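PDB 6ECB: Vlm2 from Streptomyces tsusimaensis, which takes part in making the depsipeptide valinomycin as a nonribosomal peptide synthetase, represented here by its thioesterase domain of the alpha/beta-hydrolase clan. Local coordinates for residues D268-H273 and A286-R291; I135-P140 and A274-A279. All coordinates share one frame; numbering follows the deposited sequence.

Contact 1 (D268-H273 and A286-R291); sequences DIPGDH and AQLLDR
Leu288 lays its methyl CD1 over the Asp268 carbonyl and the side chain of Ile269, where the chain leaves strand 264-268. CD1 lies 3.5 Å from Asp268 O and 3.7 Å from Ile269 CG2, so the same methyl meets a carbonyl oxygen and an apolar branch. Pro270 comes more loosely, with its ring carbon CD 4.4 Å from Leu288 CD1. With CG beside its backbone N (chi1 -73°), Leu288 holds CD1 out from the helix toward the loop, while its other methyl, CD2, lies above one face of the Arg291 guanidinium, toward the rim, three residues on. Ile269 points its branched carbon at the helix; CG1 sits between N and the carbonyl carbon (chi1 50°), leaving CG2 as the branch that touches Leu288. No hydrogen bond spans the two segments, and only 109 Å² is buried. Asp268 sets its CB away from the helix, and its carboxylate forms salt bridges with Arg241 and Lys243. Ile269 also packs on Val285 of the same helix and on Phe240, which Leu289 touches too. Helix 281-293 thus lies against the end of the outermost strand 264-268 and the adjoining strand 237-241, with helix 55-60 meeting it at Ala286.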
# COMPACT_ATOMS: atom_id res chain seq x y z
N ASP A 268 -1.44 7.19 -16.77
CA ASP A 268 -2.48 7.95 -16.10
C ASP A 268 -3.63 7.02 -15.72
O ASP A 268 -4.02 6.14 -16.51
CB ASP A 268 -3.01 9.06 -17.02
CG ASP A 268 -2.02 10.21 -17.24
OD1 ASP A 268 -0.95 10.26 -16.62
OD2 ASP A 268 -2.34 11.10 -18.04
N ILE A 269 -4.18 7.21 -14.52
CA ILE A 269 -5.32 6.42 -14.05
C ILE A 269 -6.41 7.35 -13.55
O ILE A 269 -6.14 8.49 -13.15
CB ILE A 269 -4.91 5.41 -12.95
CG1 ILE A 269 -4.12 6.09 -11.82
CG2 ILE A 269 -4.08 4.29 -13.55
CD1 ILE A 269 -3.94 5.25 -10.56
N PRO A 270 -7.66 6.88 -13.52
CA PRO A 270 -8.76 7.71 -13.02
C PRO A 270 -8.81 7.74 -11.50
O PRO A 270 -8.14 6.98 -10.80
CB PRO A 270 -10.01 7.01 -13.58
CG PRO A 270 -9.62 5.58 -13.60
CD PRO A 270 -8.14 5.56 -13.99
N GLY A 271 -9.68 8.61 -11.01
CA GLY A 271 -9.86 8.77 -9.59
C GLY A 271 -8.93 9.83 -9.02
O GLY A 271 -8.26 10.58 -9.74
N ASP A 272 -8.89 9.87 -7.69
CA ASP A 272 -7.84 10.62 -7.02
C ASP A 272 -7.14 9.72 -6.01
O ASP A 272 -7.39 8.51 -5.99
CB ASP A 272 -8.39 11.89 -6.37
CG ASP A 272 -9.43 11.60 -5.32
OD1 ASP A 272 -9.20 10.68 -4.50
OD2 ASP A 272 -10.45 12.33 -5.30
N HIS A 273 -6.27 10.28 -5.17
CA HIS A 273 -5.31 9.44 -4.46
C HIS A 273 -6.02 8.42 -3.57
O HIS A 273 -5.56 7.28 -3.43
CB HIS A 273 -4.37 10.31 -3.62
CG HIS A 273 -3.25 9.55 -2.97
ND1 HIS A 273 -2.25 8.95 -3.69
CD2 HIS A 273 -2.97 9.31 -1.67
CE1 HIS A 273 -1.40 8.36 -2.87
NE2 HIS A 273 -1.80 8.57 -1.63
N ALA A 286 -7.23 -1.44 -12.27
CA ALA A 286 -6.89 -2.85 -12.48
C ALA A 286 -6.72 -3.16 -13.96
O ALA A 286 -5.78 -3.88 -14.34
CB ALA A 286 -7.99 -3.75 -11.87
N GLN A 287 -7.63 -2.67 -14.81
CA GLN A 287 -7.52 -2.90 -16.25
C GLN A 287 -6.20 -2.38 -16.79
O GLN A 287 -5.58 -3.02 -17.65
CB GLN A 287 -8.71 -2.24 -16.96
CG GLN A 287 -8.69 -2.30 -18.46
CD GLN A 287 -10.01 -1.83 -19.06
OE1 GLN A 287 -11.09 -2.29 -18.67
NE2 GLN A 287 -9.93 -0.89 -20.01
N LEU A 288 -5.76 -1.22 -16.30
CA LEU A 288 -4.51 -0.63 -16.77
C LEU A 288 -3.29 -1.38 -16.23
O LEU A 288 -2.29 -1.53 -16.96
CB LEU A 288 -4.48 0.85 -16.38
CG LEU A 288 -5.42 1.69 -17.24
CD1 LEU A 288 -5.72 3.05 -16.63
CD2 LEU A 288 -4.85 1.86 -18.63
N LEU A 289 -3.32 -1.83 -14.97
CA LEU A 289 -2.24 -2.69 -14.49
C LEU A 289 -2.18 -3.97 -15.30
O LEU A 289 -1.09 -4.45 -15.65
CB LEU A 289 -2.43 -3.05 -13.01
CG LEU A 289 -1.64 -2.32 -11.96
CD1 LEU A 289 -2.08 -0.87 -11.94
CD2 LEU A 289 -1.85 -2.97 -10.59
N ASP A 290 -3.34 -4.55 -15.59
CA ASP A 290 -3.37 -5.75 -16.42
C ASP A 290 -2.72 -5.48 -17.77
O ASP A 290 -1.91 -6.27 -18.26
CB ASP A 290 -4.80 -6.23 -16.65
CG ASP A 290 -5.40 -6.97 -15.47
OD1 ASP A 290 -4.67 -7.44 -14.58
OD2 ASP A 290 -6.65 -7.12 -15.47
N ARG A 291 -3.10 -4.36 -18.40
CA ARG A 291 -2.62 -4.07 -19.75
C ARG A 291 -1.12 -3.82 -19.77
O ARG A 291 -0.42 -4.28 -20.68
CB ARG A 291 -3.35 -2.85 -20.31
CG ARG A 291 -2.88 -2.41 -21.69
CD ARG A 291 -3.61 -1.14 -22.15
NE ARG A 291 -5.04 -1.20 -21.85
CZ ARG A 291 -5.85 -0.15 -21.86
NH1 ARG A 291 -5.39 1.06 -22.18
NH2 ARG A 291 -7.14 -0.30 -21.56

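Contact 2 (I135-P140 and A274-A279); sequences IILDTP and ATMLRA
This is a buried, largely apolar contact without cross-segment hydrogen bonds, formed where the inner strand 134-137 ends and a short 3-10 turn at 275-277 comes over it. Met276 carries most of it. Its SD lies 3.4 Å from Asp138 CB, against the methylene of the acid, and its CE reaches 4.0 Å from Leu137 CB. The thioether chain is extended to SD and then bends (chi3 -72°), which carries the terminal methyl from Asp138 over to Leu137. Alongside, Leu137 CD1 lies 4.3 Å from Leu277 CD2. Asp138 sets CG anti to its backbone N (chi1 -161°); its OD2 is 3.9 Å from Met276 SD and is hydrogen-bonded with His273 ND1. OD1 is hydrogen-bonded with Thr242 N and His245 NE2, so both oxygens of this buried carboxylate are satisfied and its rotation is restrained. Met276 therefore packs beside the aspartate that is hydrogen-bonded to His273. Both Met276 and Leu277 also touch His110, on the strand leading to Ser111. An acid just after a sheet strand, bonded to a histidine on a later loop, is typical of the alpha/beta-hydrolase active site, consistent with a Ser111-His273-Asp138 catalytic triad.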
# COMPACT_ATOMS: atom_id res chain seq x y z
N ILE A 135 5.92 -1.53 -9.11
CA ILE A 135 4.66 -0.86 -9.43
C ILE A 135 4.41 0.18 -8.35
O ILE A 135 4.17 -0.16 -7.18
CB ILE A 135 3.51 -1.87 -9.52
CG1 ILE A 135 3.77 -2.82 -10.69
CG2 ILE A 135 2.14 -1.16 -9.59
CD1 ILE A 135 2.79 -3.99 -10.77
N ILE A 136 4.43 1.46 -8.74
CA ILE A 136 4.13 2.57 -7.84
C ILE A 136 2.71 3.04 -8.12
O ILE A 136 2.36 3.41 -9.26
CB ILE A 136 5.14 3.72 -8.02
CG1 ILE A 136 6.55 3.29 -7.59
CG2 ILE A 136 4.64 4.97 -7.25
CD1 ILE A 136 6.69 2.91 -6.14
N LEU A 137 1.89 3.07 -7.07
CA LEU A 137 0.51 3.53 -7.19
C LEU A 137 0.41 4.94 -6.61
O LEU A 137 0.30 5.13 -5.39
CB LEU A 137 -0.43 2.56 -6.49
CG LEU A 137 -0.44 1.14 -7.07
CD1 LEU A 137 -1.39 0.28 -6.22
CD2 LEU A 137 -0.85 1.11 -8.53
N ASP A 138 0.50 5.91 -7.50
CA ASP A 138 0.10 7.30 -7.28
C ASP A 138 0.80 8.00 -6.12
O ASP A 138 0.18 8.78 -5.39
CB ASP A 138 -1.43 7.36 -7.09
CG ASP A 138 -1.97 8.74 -7.32
OD1 ASP A 138 -1.49 9.40 -8.27
OD2 ASP A 138 -2.88 9.16 -6.57
N THR A 139 2.12 7.79 -5.96
CA THR A 139 2.89 8.63 -5.07
C THR A 139 4.17 9.03 -5.79
O THR A 139 4.80 8.18 -6.42
CB THR A 139 3.27 7.98 -3.71
OG1 THR A 139 3.97 8.94 -2.91
CG2 THR A 139 4.16 6.83 -3.86
N PRO A 140 4.58 10.29 -5.68
CA PRO A 140 5.92 10.67 -6.12
C PRO A 140 6.96 10.13 -5.17
O PRO A 140 6.66 9.76 -4.02
CB PRO A 140 5.90 12.20 -6.08
CG PRO A 140 4.53 12.61 -5.78
CD PRO A 140 3.89 11.44 -5.08
N ALA A 274 -7.11 8.83 -2.93
CA ALA A 274 -7.87 7.94 -2.06
C ALA A 274 -8.81 7.03 -2.85
O ALA A 274 -8.86 5.81 -2.63
CB ALA A 274 -8.67 8.77 -1.06
N THR A 275 -9.54 7.60 -3.81
CA THR A 275 -10.61 6.83 -4.45
C THR A 275 -10.12 5.91 -5.56
O THR A 275 -10.92 5.09 -6.05
CB THR A 275 -11.65 7.78 -5.02
OG1 THR A 275 -11.12 8.45 -6.17
CG2 THR A 275 -12.08 8.80 -3.98
N MET A 276 -8.86 6.01 -5.98
CA MET A 276 -8.38 5.13 -7.04
C MET A 276 -8.40 3.66 -6.61
O MET A 276 -8.44 2.79 -7.48
CB MET A 276 -6.96 5.50 -7.46
CG MET A 276 -6.01 5.54 -6.28
SD MET A 276 -4.29 5.51 -6.78
CE MET A 276 -4.10 3.84 -7.33
N LEU A 277 -8.35 3.37 -5.31
CA LEU A 277 -8.31 1.98 -4.86
C LEU A 277 -9.70 1.44 -4.53
O LEU A 277 -9.79 0.32 -4.02
CB LEU A 277 -7.40 1.81 -3.64
CG LEU A 277 -5.91 1.99 -3.98
CD1 LEU A 277 -5.11 1.87 -2.67
CD2 LEU A 277 -5.47 0.94 -5.00
N ARG A 278 -10.75 2.22 -4.78
CA ARG A 278 -12.12 1.84 -4.48
C ARG A 278 -12.96 1.89 -5.74
O ARG A 278 -12.59 2.52 -6.74
CB ARG A 278 -12.76 2.76 -3.44
CG ARG A 278 -11.84 2.94 -2.26
CD ARG A 278 -12.56 3.48 -1.06
NE ARG A 278 -13.56 4.48 -1.42
CZ ARG A 278 -13.44 5.79 -1.21
NH1 ARG A 278 -12.35 6.30 -0.64
NH2 ARG A 278 -14.43 6.60 -1.58
N ALA A 279 -14.11 1.23 -5.69
CA ALA A 279 -15.03 1.27 -6.81
C ALA A 279 -15.54 2.70 -6.99
O ALA A 279 -15.71 3.43 -6.01
CB ALA A 279 -16.20 0.31 -6.57

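Of the four segments, 135-140 comes first, at the end of strand 134-137; the chain then runs through several helices and strand 237-241 to reach strand 264-268. The loop 268-273 leaves that outermost strand and passes directly into 274-279, where contact 2 closes a long loop of 133 intervening residues. Helix 281-293 follows, and its residues 286-291 turn back on 268-273, so contact 1 closes a short loop of 12. The two loops cross, because 274-279 falls between the partners of contact 1 while its own partner 135-140 lies before both. They also touch: Ile269 CD1 packs 3.5 Å from Met276 CE. Together they join an inner strand of the sheet, its edge strand 264-268 and the last helix.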